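Long-range contacts in peptidoglycan N-acetylglucosamine deacetylase (Agathobacter rectalis, PDB 5JMU), which probably removes acetyl groups from N-acetylglucosamine of peptidoglycan as a zinc-binding hydrolase, of which this chain is the catalytic, NodB-type domain: residues L37-D42 with A67-T72; L146-N151 with S217-H222. All blocks are in the same frame, centred on the assembly; numbering follows the deposited sequence.

Interaction 1. Residues L37-D42 with A67-T72; sequences LLDVLD and AKRGHT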
loop_
_atom_site.group_PDB
_atom_site.type_symbol
_atom_site.label_atom_id
_atom_site.label_comp_id
_atom_site.label_asym_id
_atom_site.label_seq_id
_atom_site.Cartn_x
_atom_site.Cartn_y
_atom_site.Cartn_z
ATOM N N LEU A 37 5.293 -5.353 -13.696
ATOM C CA LEU A 37 5.064 -4.036 -13.102
ATOM C C LEU A 37 6.415 -3.388 -12.764
ATOM O O LEU A 37 6.635 -2.205 -13.044
ATOM C CB LEU A 37 4.190 -4.170 -11.843
ATOM C CG LEU A 37 4.044 -2.873 -11.026
ATOM C CD1 LEU A 37 3.507 -1.680 -11.879
ATOM C CD2 LEU A 37 3.114 -3.132 -9.836
ATOM N N LEU A 38 7.324 -4.150 -12.157
ATOM C CA LEU A 38 8.653 -3.584 -11.842
ATOM C C LEU A 38 9.385 -3.091 -13.103
ATOM O O LEU A 38 10.109 -2.091 -13.073
ATOM C CB LEU A 38 9.513 -4.614 -11.106
ATOM C CG LEU A 38 8.978 -4.948 -9.727
ATOM C CD1 LEU A 38 9.945 -5.999 -9.125
ATOM C CD2 LEU A 38 8.923 -3.684 -8.863
ATOM N N ASP A 39 9.195 -3.794 -14.213
ATOM C CA ASP A 39 9.831 -3.444 -15.468
ATOM C C ASP A 39 9.243 -2.128 -15.975
ATOM O O ASP A 39 9.956 -1.263 -16.492
ATOM C CB ASP A 39 9.609 -4.564 -16.502
ATOM C CG ASP A 39 10.416 -5.821 -16.190
ATOM O OD1 ASP A 39 11.347 -5.746 -15.375
ATOM O OD2 ASP A 39 10.122 -6.888 -16.772
ATOM N N VAL A 40 7.920 -1.978 -15.848
ATOM C CA VAL A 40 7.286 -0.706 -16.258
ATOM C C VAL A 40 7.778 0.468 -15.398
ATOM O O VAL A 40 8.091 1.549 -15.927
ATOM C CB VAL A 40 5.744 -0.786 -16.166
ATOM C CG1 VAL A 40 5.079 0.611 -16.285
ATOM C CG2 VAL A 40 5.189 -1.710 -17.231
ATOM N N LEU A 41 7.841 0.252 -14.085
ATOM C CA LEU A 41 8.303 1.321 -13.192
ATOM C C LEU A 41 9.737 1.714 -13.553
ATOM O O LEU A 41 10.067 2.914 -13.553
ATOM C CB LEU A 41 8.186 0.888 -11.720
ATOM C CG LEU A 41 6.754 0.661 -11.248
ATOM C CD1 LEU A 41 6.752 -0.023 -9.874
ATOM C CD2 LEU A 41 5.915 1.984 -11.249
ATOM N N ASP A 42 10.574 0.718 -13.858
ATOM C CA ASP A 42 11.945 0.993 -14.291
ATOM C C ASP A 42 11.990 1.759 -15.614
ATOM O O ASP A 42 12.826 2.646 -15.801
ATOM C CB ASP A 42 12.722 -0.292 -14.456
ATOM C CG ASP A 42 13.239 -0.831 -13.145
ATOM O OD1 ASP A 42 13.142 -0.120 -12.097
ATOM O OD2 ASP A 42 13.751 -1.974 -13.161
ATOM N N ALA A 67 12.697 -4.179 -3.199
ATOM C CA ALA A 67 13.608 -3.364 -2.405
ATOM C C ALA A 67 14.878 -3.055 -3.203
ATOM O O ALA A 67 15.369 -1.912 -3.165
ATOM C CB ALA A 67 13.947 -4.058 -1.070
ATOM N N LYS A 68 15.419 -4.056 -3.910
ATOM C CA LYS A 68 16.655 -3.850 -4.651
ATOM C C LYS A 68 16.505 -2.741 -5.663
ATOM O O LYS A 68 17.487 -1.983 -5.904
ATOM C CB LYS A 68 17.095 -5.157 -5.358
ATOM C CG LYS A 68 18.302 -5.059 -6.266
ATOM C CD LYS A 68 18.607 -6.426 -6.888
ATOM C CE LYS A 68 19.904 -6.383 -7.695
ATOM N NZ LYS A 68 20.113 -7.657 -8.473
ATOM N N ARG A 69 15.309 -2.640 -6.253
ATOM C CA ARG A 69 15.057 -1.658 -7.304
ATOM C C ARG A 69 14.647 -0.293 -6.754
ATOM O O ARG A 69 14.384 0.627 -7.521
ATOM C CB ARG A 69 14.005 -2.183 -8.287
ATOM C CG ARG A 69 14.521 -3.384 -9.066
ATOM C CD ARG A 69 13.575 -3.757 -10.181
ATOM N NE ARG A 69 13.870 -5.080 -10.761
ATOM C CZ ARG A 69 13.452 -5.488 -11.950
ATOM N NH1 ARG A 69 12.770 -4.668 -12.761
ATOM N NH2 ARG A 69 13.739 -6.715 -12.330
ATOM N N GLY A 70 14.640 -0.149 -5.435
ATOM C CA GLY A 70 14.467 1.163 -4.851
ATOM C C GLY A 70 13.049 1.484 -4.381
ATOM O O GLY A 70 12.771 2.613 -3.947
ATOM N N HIS A 71 12.158 0.508 -4.470
ATOM C CA HIS A 71 10.775 0.725 -3.998
ATOM C C HIS A 71 10.670 0.559 -2.498
ATOM O O HIS A 71 11.547 -0.022 -1.874
ATOM C CB HIS A 71 9.828 -0.259 -4.680
ATOM C CG HIS A 71 9.932 -0.184 -6.155
ATOM N ND1 HIS A 71 9.529 0.936 -6.852
ATOM C CD2 HIS A 71 10.479 -1.027 -7.062
ATOM C CE1 HIS A 71 9.826 0.784 -8.128
ATOM N NE2 HIS A 71 10.384 -0.411 -8.286
ATOM N N THR A 72 9.607 1.124 -1.918
ATOM C CA THR A 72 9.332 0.903 -0.508
ATOM C C THR A 72 8.584 -0.411 -0.331
ATOM O O THR A 72 7.584 -0.658 -1.000
ATOM C CB THR A 72 8.506 2.065 0.055
ATOM O OG1 THR A 72 9.349 3.249 0.002
ATOM C CG2 THR A 72 8.034 1.746 1.498
HETATM O O HOH W 1 11.298 -1.389 -10.790
HETATM O O HOH W 2 15.411 0.543 -10.558
#

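Interaction 2. Residues L146-N151 with S217-H222; sequences LYCDWN and SPMSHH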
loop_
_atom_site.group_PDB
_atom_site.type_symbol
_atom_site.label_atom_id
_atom_site.label_comp_id
_atom_site.label_asym_id
_atom_site.label_seq_id
_atom_site.Cartn_x
_atom_site.Cartn_y
_atom_site.Cartn_z
ATOM N N LEU A 146 4.276 3.150 11.133
ATOM C CA LEU A 146 3.416 4.120 10.466
ATOM C C LEU A 146 2.401 3.339 9.682
ATOM O O LEU A 146 2.685 2.209 9.280
ATOM C CB LEU A 146 4.197 5.009 9.500
ATOM C CG LEU A 146 5.311 5.795 10.189
ATOM C CD1 LEU A 146 6.340 6.254 9.153
ATOM C CD2 LEU A 146 4.722 6.933 10.951
ATOM N N TYR A 147 1.208 3.893 9.485
ATOM C CA TYR A 147 0.254 3.192 8.616
ATOM C C TYR A 147 -0.297 4.184 7.606
ATOM O O TYR A 147 -0.321 5.390 7.849
ATOM C CB TYR A 147 -0.894 2.534 9.401
ATOM C CG TYR A 147 -1.882 3.472 10.088
ATOM C CD1 TYR A 147 -1.637 3.983 11.371
ATOM C CD2 TYR A 147 -3.078 3.836 9.441
ATOM C CE1 TYR A 147 -2.576 4.824 12.011
ATOM C CE2 TYR A 147 -4.018 4.662 10.061
ATOM C CZ TYR A 147 -3.751 5.171 11.319
ATOM O OH TYR A 147 -4.710 5.997 11.896
ATOM N N CYS A 148 -0.701 3.676 6.459
ATOM C CA CYS A 148 -1.200 4.553 5.387
ATOM C C CYS A 148 -2.426 3.918 4.723
ATOM O O CYS A 148 -2.439 2.719 4.396
ATOM C CB CYS A 148 -0.085 4.771 4.367
ATOM S SG CYS A 148 -0.436 6.092 3.185
ATOM N N ASP A 149 -3.498 4.712 4.629
ATOM C CA ASP A 149 -4.653 4.362 3.822
ATOM C C ASP A 149 -4.452 4.933 2.408
ATOM O O ASP A 149 -3.373 4.775 1.865
ATOM C CB ASP A 149 -5.908 4.887 4.528
ATOM C CG ASP A 149 -6.121 4.200 5.874
ATOM O OD1 ASP A 149 -5.960 2.945 5.950
ATOM O OD2 ASP A 149 -6.427 4.880 6.867
ATOM N N TRP A 150 -5.461 5.587 1.824
ATOM C CA TRP A 150 -5.313 6.117 0.465
ATOM C C TRP A 150 -6.352 7.217 0.250
ATOM O O TRP A 150 -7.308 7.307 1.012
ATOM C CB TRP A 150 -5.500 5.003 -0.593
ATOM C CG TRP A 150 -6.860 4.343 -0.491
ATOM C CD1 TRP A 150 -7.995 4.641 -1.245
ATOM C CD2 TRP A 150 -7.237 3.265 0.390
ATOM N NE1 TRP A 150 -9.043 3.830 -0.841
ATOM C CE2 TRP A 150 -8.600 2.981 0.154
ATOM C CE3 TRP A 150 -6.545 2.505 1.361
ATOM C CZ2 TRP A 150 -9.295 1.961 0.849
ATOM C CZ3 TRP A 150 -7.242 1.515 2.060
ATOM C CH2 TRP A 150 -8.595 1.250 1.796
ATOM N N ASN A 151 -6.144 8.073 -0.762
ATOM C CA ASN A 151 -7.174 9.044 -1.094
ATOM C C ASN A 151 -7.495 9.063 -2.599
ATOM O O ASN A 151 -8.218 9.952 -3.038
ATOM C CB ASN A 151 -6.785 10.467 -0.624
ATOM C CG ASN A 151 -5.512 10.963 -1.269
ATOM O OD1 ASN A 151 -4.953 10.312 -2.146
ATOM N ND2 ASN A 151 -5.053 12.144 -0.848
ATOM N N SER A 217 7.334 10.844 4.928
ATOM C CA SER A 217 6.182 11.248 4.114
ATOM C C SER A 217 4.963 11.541 4.978
ATOM O O SER A 217 4.723 10.870 5.988
ATOM C CB SER A 217 5.781 10.159 3.103
ATOM O OG SER A 217 6.882 9.825 2.282
ATOM N N PRO A 218 4.138 12.496 4.531
ATOM C CA PRO A 218 2.805 12.586 5.161
ATOM C C PRO A 218 2.033 11.289 4.905
ATOM O O PRO A 218 2.114 10.758 3.796
ATOM C CB PRO A 218 2.160 13.804 4.463
ATOM C CG PRO A 218 2.829 13.835 3.070
ATOM C CD PRO A 218 4.302 13.399 3.375
HETATM N N MSE A 219 1.354 10.748 5.922
HETATM C CA MSE A 219 0.508 9.574 5.724
HETATM C C MSE A 219 -0.922 10.003 5.406
HETATM O O MSE A 219 -1.384 11.062 5.836
HETATM C CB MSE A 219 0.487 8.680 6.992
HETATM C CG MSE A 219 1.853 8.143 7.435
HETATM SE SE MSE A 219 2.469 6.710 6.285
HETATM C CE MSE A 219 3.944 7.606 5.346
ATOM N N SER A 220 -1.623 9.152 4.675
ATOM C CA SER A 220 -3.036 9.367 4.411
ATOM C C SER A 220 -3.792 8.502 5.413
ATOM O O SER A 220 -3.612 7.266 5.389
ATOM C CB SER A 220 -3.360 8.969 2.965
ATOM O OG SER A 220 -4.734 9.106 2.692
ATOM N N HIS A 221 -4.568 9.128 6.311
ATOM C CA HIS A 221 -5.346 8.371 7.309
ATOM C C HIS A 221 -6.836 8.569 7.148
ATOM O O HIS A 221 -7.330 9.719 7.134
ATOM C CB HIS A 221 -4.992 8.777 8.747
ATOM C CG HIS A 221 -3.646 8.306 9.195
ATOM N ND1 HIS A 221 -3.111 8.634 10.429
ATOM C CD2 HIS A 221 -2.719 7.534 8.573
ATOM C CE1 HIS A 221 -1.909 8.089 10.545
ATOM N NE2 HIS A 221 -1.654 7.406 9.439
ATOM N N HIS A 222 -7.556 7.474 7.070
ATOM C CA HIS A 222 -9.013 7.534 7.081
ATOM C C HIS A 222 -9.520 7.738 8.497
ATOM O O HIS A 222 -8.736 7.723 9.442
ATOM C CB HIS A 222 -9.578 6.213 6.579
ATOM C CG HIS A 222 -9.348 5.932 5.126
ATOM N ND1 HIS A 222 -9.662 4.718 4.567
ATOM C CD2 HIS A 222 -8.870 6.706 4.123
ATOM C CE1 HIS A 222 -9.379 4.747 3.268
ATOM N NE2 HIS A 222 -8.898 5.938 2.976
HETATM O O HOH W 3 0.806 6.446 10.928
HETATM O O HOH W 4 -7.010 5.954 10.694
#

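Interaction 1. Residues L37-D42 with A67-T72
In the NodB deacetylase domain, a salt-bridge network ties helix 34-43 to the turn that ends helix 61-68: Arg69 reaches across to Asp39 and Asp42. Arg69 NH1 donates to Asp39 OD1 at 3.2 Å, nearly straight (167°) and close to the guanidinium plane. The same NH1 lies 2.9 Å from Asp42 OD2, but that bond is bent and weak. Leu38 CB covers one face of the guanidinium. Arg69 runs extended from CG to NE, which carries its charge over to the aspartates, while NE pairs with Glu65 of helix 61-68. Gly70, with positive phi, closes that helix in a Schellman motif. On the buried side, Leu38 CD2 and Leu41 CD1 each come within 3.6 Å of the His71 ring, at CD2 and CE1 respectively. A water joins His71 NE2 (2.8 Å) to Leu38 O, and His71 ND1 is bonded to Ala48 N. Replacing Arg69 with an alanine would probably leave the neighbouring carboxylates of Asp39 and Asp42, and that of Glu65, without their shared positive charge. The contact thus sets one shared, partly exposed cation beside a buried layer of leucine side chains and His71, and both ring nitrogens of His71 have polar partners.

Interaction 2. Residues L146-N151 with S217-H222
The rings of Tyr147 and His221 lie face on face in an offset stack, their planes 2° apart and their centroids 3.8 Å apart. His221 NE2 sits over the centre of the tyrosine ring. At the edge of the imidazole, His221 NE2 donates to Tyr147 O at 2.9 Å, a bent bond whose donor is tilted from the carbonyl plane. Tyr147 CG lies between the backbone N and the carbonyl carbon (chi1 68°), which brings the CG end of the ring over its own carbonyl O, where the imidazole can reach both. A water at the ring edge, 2.6 Å from Tyr147 OH, donates to His222 O.

His222 is held differently. Asp149 CB stands over one face of the His222 ring, 3.4 Å from the ring centroid and almost on the normal. His222 CE1 points at the face of the Trp150 indole, an edge-to-face pair with planes at 71°. At the ring's own edge, His222 NE2 donates in plane to Trp150 O at 2.9 Å. His222 ND1 is bonded to Ser121 OG, so both ring nitrogens have partners.

The backbones are joined by Asp149 N to Ser220 O at 2.7 Å. His222 N donates almost straight to the anti lone pair of Asp149 OD2 at 2.8 Å, and Ser120 OG also binds this oxygen. The bent chain of selenomethionine Met219 brings SE to 3.7 Å from Cys148 CB.

The tail segment 217-222, which follows strand 209-210, runs against residues 146-151, which lead from the two-stranded sheet to the larger one. Strand 146-147 pairs in parallel with strand 113-114, and Phe116 meets the Tyr147 ring edge-to-face. Farther along, Asn151 bonds to Val182 of strand 180-186 in the larger parallel sheet, and Cys148, Trp150 and Ser220 touch the same strand.

Interactions 1 and 2 lie on opposite sides of the chain's centre, their own centres about 21 Å apart. Their nearest atoms are about 7 Å apart and do not touch. Both segments of interaction 1 precede those of interaction 2 in the chain. Both contacts border the larger parallel sheet: Thr72 begins strand 72-77, which carries the zinc ligand His76, while Asn151 pairs with strand 180-186. Interaction 1 lies away from the zinc site. Interaction 2 is nearer the metal, with the side chain of Trp150 about 8 Å from the zinc ion and about 7 Å from that of His76. The side chain of Asn151 is about 5 Å from a bound acetate, probably from the crystallisation liquor.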